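Local coordinates for tyrosine-protein kinase receptor torso (PDB 5AOQ) that senses prothoracicotropic hormone through its extracellular region as a receptor tyrosine kinase, activating MAPK signalling and probably inducing the ecdysone production that initiates metamorphosis, at residues Pro17-Pro20 with Gly21-Lys24; Leu166-Asp169 with Ser170-Asn174. All coordinates share one frame; numbering follows the deposited sequence.

Contact 1 of 2, residues Pro17-Pro20 with Gly21-Lys24; sequences PPAP and GLLK
Ala-19 and Leu-23 meet across the first turn of a short helix, where Ala-19 is the N-cap residue and its carbonyl serves two backbone donors. Leu-23 N reaches Ala-19 O at 2.7 Å, nearly straight at hydrogen (168°) and close to the line of the C=O bond, the i+4 pairing of an alpha-helical turn. Leu-22 N approaches the same oxygen at 3.1 Å from above the carbonyl plane, a less directed i+3 bond. Ala-19 adds a compact methyl, its CB 4.1 Å from Leu-22 CD1.

Pro-20 occupies the first helical position. Its ring fixes phi near the helical value, and its lack of an N-H costs nothing here, because no preceding helical carbonyl waits for one. Its own carbonyl carries the turn onward: Lys-24 N lies 2.8 Å from Pro-20 O, tilted from the carbonyl plane.

The branched, apolar Leu-23 bends back along the chain. With CG beside the backbone N and anti to the carbonyl carbon (chi1 -73°), its side chain passes over the Ala-19 carbonyl, and CD1 comes to 3.6 Å from Pro-18 CB. The rigid proline ring thus gives the leucine a hydrocarbon surface just ahead of the helix.

Beyond the turn, Leu-23 packs on Ile-86 and Met-88 of strand 83-88 and shares Trp-134 of strand 134-140 with Pro-18. Leu-22 packs on Ile-96 in a loop and on Leu-43 of the second subunit, so the turn touches both the sheet, through Leu-23, and the second subunit, through Leu-22.

Contact 2 of 2, residues Leu166-Asp169 with Ser170-Asn174; sequences LGND and SYTIN
Leu-166 and Thr-172 face each other as an antiparallel hydrogen-bonded pair, joined by two backbone bonds. Thr-172 O receives Leu-166 N at 2.7 Å, while Leu-166 O takes Thr-172 N at 2.8 Å in the carbonyl plane. Nearer the tip, Asn-168 N donates to Ser-170 O at 2.7 Å, and the return bond from Ser-170 N to Asn-168 O is weak and bent. Such bending is expected when only one residue, Asp-169, stands between donor and acceptor. Asp-169 has positive phi and negative psi (65°/-68°), the conformation of a classic gamma turn, and its polar side chain suits an exposed tip.

A CH-pi contact fills the step between these pairs. Gly-167 and Tyr-171 form a non-hydrogen-bonded pair, and the tyrosine ring lies with one face over the glycine. Gly-167 CA sits 3.5 Å from the centroid of the Tyr-171 ring, only 10° off the normal. Without a side chain, Gly-167 lets the ring settle flat against its backbone, and the aromatic in turn covers that bare stretch; Tyr-171 also touches Ile-165 of strand 159-167.

Side chains also meet on the face shared by Leu-166 and Thr-172. There the Leu-166 side chain crosses that of Asn-174 at about a right angle, its CD1 meeting Asn-174 ND2.

Together these contacts make a tight beta-hairpin end, closed by a gamma turn and showing the glycine-aromatic cross-strand pairing known from antiparallel sheets, at the exposed hairpin tip of the second fibronectin type III domain.

In the fold
The two contacts come in series along the chain and lie on opposite sides of its centre, with their own centres 54 Å apart and nearest atoms about 42 Å apart. They share no sheet. Contact 1 forms the start of helix 20-23, which rests against the four-stranded sheet of the first fibronectin type III domain, the one with strands 83-88 and 134-140, and reaches the second subunit. Contact 2 closes the hairpin of strands 159-167 and 171-179 in the second such domain, which is involved in hormone binding, though it lies away from Asp-190 and Lys-204, implicated in that binding. One is a helix start, the other a chain reversal, so neither links the domains directly.

Contact 1 of 2, residues Pro17-Pro20 with Gly21-Lys24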
loop_
_atom_site.group_PDB
_atom_site.type_symbol
_atom_site.label_atom_id
_atom_site.label_comp_id
_atom_site.label_asym_id
_atom_site.label_seq_id
_atom_site.Cartn_x
_atom_site.Cartn_y
_atom_site.Cartn_z
ATOM N N PRO A 17 30.633 -7.702 12.199
ATOM C CA PRO A 17 30.949 -6.273 12.086
ATOM C C PRO A 17 30.174 -5.571 10.969
ATOM O O PRO A 17 29.733 -6.237 10.034
ATOM C CB PRO A 17 32.453 -6.263 11.778
ATOM C CG PRO A 17 32.947 -7.619 12.143
ATOM C CD PRO A 17 31.806 -8.544 11.906
ATOM N N PRO A 18 30.007 -4.241 11.069
ATOM C CA PRO A 18 29.293 -3.472 10.044
ATOM C C PRO A 18 29.931 -3.576 8.662
ATOM O O PRO A 18 31.150 -3.696 8.556
ATOM C CB PRO A 18 29.371 -2.032 10.564
ATOM C CG PRO A 18 29.588 -2.160 12.018
ATOM C CD PRO A 18 30.416 -3.389 12.199
ATOM N N ALA A 19 29.102 -3.528 7.624
ATOM C CA ALA A 19 29.568 -3.602 6.245
ATOM C C ALA A 19 29.277 -2.278 5.537
ATOM O O ALA A 19 28.142 -2.033 5.133
ATOM C CB ALA A 19 28.902 -4.756 5.519
ATOM N N PRO A 20 30.301 -1.418 5.387
ATOM C CA PRO A 20 30.085 -0.109 4.759
ATOM C C PRO A 20 29.667 -0.218 3.299
ATOM O O PRO A 20 28.906 0.622 2.815
ATOM C CB PRO A 20 31.454 0.573 4.880
ATOM C CG PRO A 20 32.174 -0.173 5.949
ATOM C CD PRO A 20 31.691 -1.577 5.848
ATOM N N GLY A 21 30.148 -1.253 2.619
ATOM C CA GLY A 21 29.841 -1.454 1.215
ATOM C C GLY A 21 28.357 -1.655 0.978
ATOM O O GLY A 21 27.862 -1.440 -0.130
ATOM N N LEU A 22 27.652 -2.067 2.028
ATOM C CA LEU A 22 26.211 -2.276 1.971
ATOM C C LEU A 22 25.481 -1.181 2.742
ATOM O O LEU A 22 24.475 -0.649 2.277
ATOM C CB LEU A 22 25.860 -3.649 2.535
ATOM C CG LEU A 22 26.529 -4.826 1.828
ATOM C CD1 LEU A 22 26.332 -6.089 2.633
ATOM C CD2 LEU A 22 25.986 -5.003 0.425
ATOM N N LEU A 23 25.994 -0.855 3.925
ATOM C CA LEU A 23 25.457 0.239 4.731
ATOM C C LEU A 23 25.449 1.550 3.952
ATOM O O LEU A 23 24.660 2.451 4.240
ATOM C CB LEU A 23 26.271 0.408 6.014
ATOM C CG LEU A 23 26.071 -0.654 7.093
ATOM C CD1 LEU A 23 27.133 -0.518 8.166
ATOM C CD2 LEU A 23 24.685 -0.531 7.703
ATOM N N LYS A 24 26.343 1.646 2.973
ATOM C CA LYS A 24 26.401 2.787 2.063
ATOM C C LYS A 24 25.042 3.150 1.463
ATOM O O LYS A 24 24.814 4.300 1.085
ATOM C CB LYS A 24 27.408 2.485 0.946
ATOM C CG LYS A 24 27.041 3.011 -0.434
ATOM C CD LYS A 24 28.122 2.664 -1.442
ATOM C CE LYS A 24 27.716 3.038 -2.856
ATOM N NZ LYS A 24 28.748 2.624 -3.848
#

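Contact 2 of 2, residues Leu166-Asp169 with Ser170-Asn174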
loop_
_atom_site.group_PDB
_atom_site.type_symbol
_atom_site.label_atom_id
_atom_site.label_comp_id
_atom_site.label_asym_id
_atom_site.label_seq_id
_atom_site.Cartn_x
_atom_site.Cartn_y
_atom_site.Cartn_z
ATOM N N LEU A 166 -19.532 9.595 27.869
ATOM C CA LEU A 166 -19.281 11.031 27.920
ATOM C C LEU A 166 -20.321 11.780 27.097
ATOM O O LEU A 166 -20.748 11.307 26.042
ATOM C CB LEU A 166 -17.872 11.356 27.422
ATOM C CG LEU A 166 -16.735 10.632 28.146
ATOM C CD1 LEU A 166 -15.419 10.832 27.413
ATOM C CD2 LEU A 166 -16.623 11.110 29.587
ATOM N N GLY A 167 -20.709 12.953 27.589
ATOM C CA GLY A 167 -21.757 13.748 26.978
ATOM C C GLY A 167 -21.221 14.997 26.307
ATOM O O GLY A 167 -20.522 15.806 26.917
ATOM N N ASN A 168 -21.556 15.138 25.029
ATOM C CA ASN A 168 -21.231 16.321 24.245
ATOM C C ASN A 168 -22.206 16.471 23.079
ATOM O O ASN A 168 -21.976 15.936 21.994
ATOM C CB ASN A 168 -19.796 16.218 23.726
ATOM C CG ASN A 168 -19.462 14.825 23.208
ATOM O OD1 ASN A 168 -20.343 13.978 23.067
ATOM N ND2 ASN A 168 -18.187 14.584 22.928
ATOM N N ASP A 169 -23.290 17.209 23.316
ATOM C CA ASP A 169 -24.413 17.296 22.381
ATOM C C ASP A 169 -25.067 15.920 22.261
ATOM O O ASP A 169 -26.204 15.722 22.691
ATOM C CB ASP A 169 -23.962 17.811 21.008
ATOM C CG ASP A 169 -25.109 18.377 20.192
ATOM O OD1 ASP A 169 -26.262 17.939 20.394
ATOM O OD2 ASP A 169 -24.859 19.261 19.345
ATOM N N SER A 170 -24.336 14.982 21.669
ATOM C CA SER A 170 -24.706 13.573 21.681
ATOM C C SER A 170 -23.870 12.903 22.766
ATOM O O SER A 170 -23.350 13.588 23.637
ATOM C CB SER A 170 -24.468 12.930 20.316
ATOM O OG SER A 170 -25.143 13.642 19.293
ATOM N N TYR A 171 -23.746 11.579 22.729
ATOM C CA TYR A 171 -22.937 10.854 23.714
ATOM C C TYR A 171 -21.938 9.893 23.064
ATOM O O TYR A 171 -22.201 9.340 21.995
ATOM C CB TYR A 171 -23.841 10.103 24.695
ATOM C CG TYR A 171 -24.228 10.925 25.912
ATOM C CD1 TYR A 171 -24.844 12.160 25.781
ATOM C CD2 TYR A 171 -23.955 10.470 27.193
ATOM C CE1 TYR A 171 -25.184 12.910 26.893
ATOM C CE2 TYR A 171 -24.295 11.209 28.307
ATOM C CZ TYR A 171 -24.910 12.429 28.151
ATOM O OH TYR A 171 -25.250 13.171 29.259
ATOM N N THR A 172 -20.796 9.706 23.725
ATOM C CA THR A 172 -19.726 8.842 23.219
ATOM C C THR A 172 -19.122 7.968 24.321
ATOM O O THR A 172 -18.991 8.398 25.466
ATOM C CB THR A 172 -18.595 9.670 22.571
ATOM O OG1 THR A 172 -19.140 10.520 21.555
ATOM C CG2 THR A 172 -17.537 8.759 21.952
ATOM N N ILE A 173 -18.752 6.743 23.952
ATOM C CA ILE A 173 -18.194 5.766 24.886
ATOM C C ILE A 173 -16.691 5.574 24.697
ATOM O O ILE A 173 -16.227 5.305 23.588
ATOM C CB ILE A 173 -18.872 4.384 24.731
ATOM C CG1 ILE A 173 -20.398 4.510 24.800
ATOM C CG2 ILE A 173 -18.361 3.409 25.791
ATOM C CD1 ILE A 173 -20.918 5.007 26.127
ATOM N N ASN A 174 -15.941 5.718 25.788
ATOM C CA ASN A 174 -14.514 5.395 25.801
ATOM C C ASN A 174 -14.263 4.161 26.662
ATOM O O ASN A 174 -14.770 4.066 27.781
ATOM C CB ASN A 174 -13.689 6.576 26.321
ATOM C CG ASN A 174 -13.518 7.677 25.286
ATOM O OD1 ASN A 174 -13.611 7.437 24.082
ATOM N ND2 ASN A 174 -13.261 8.891 25.755
#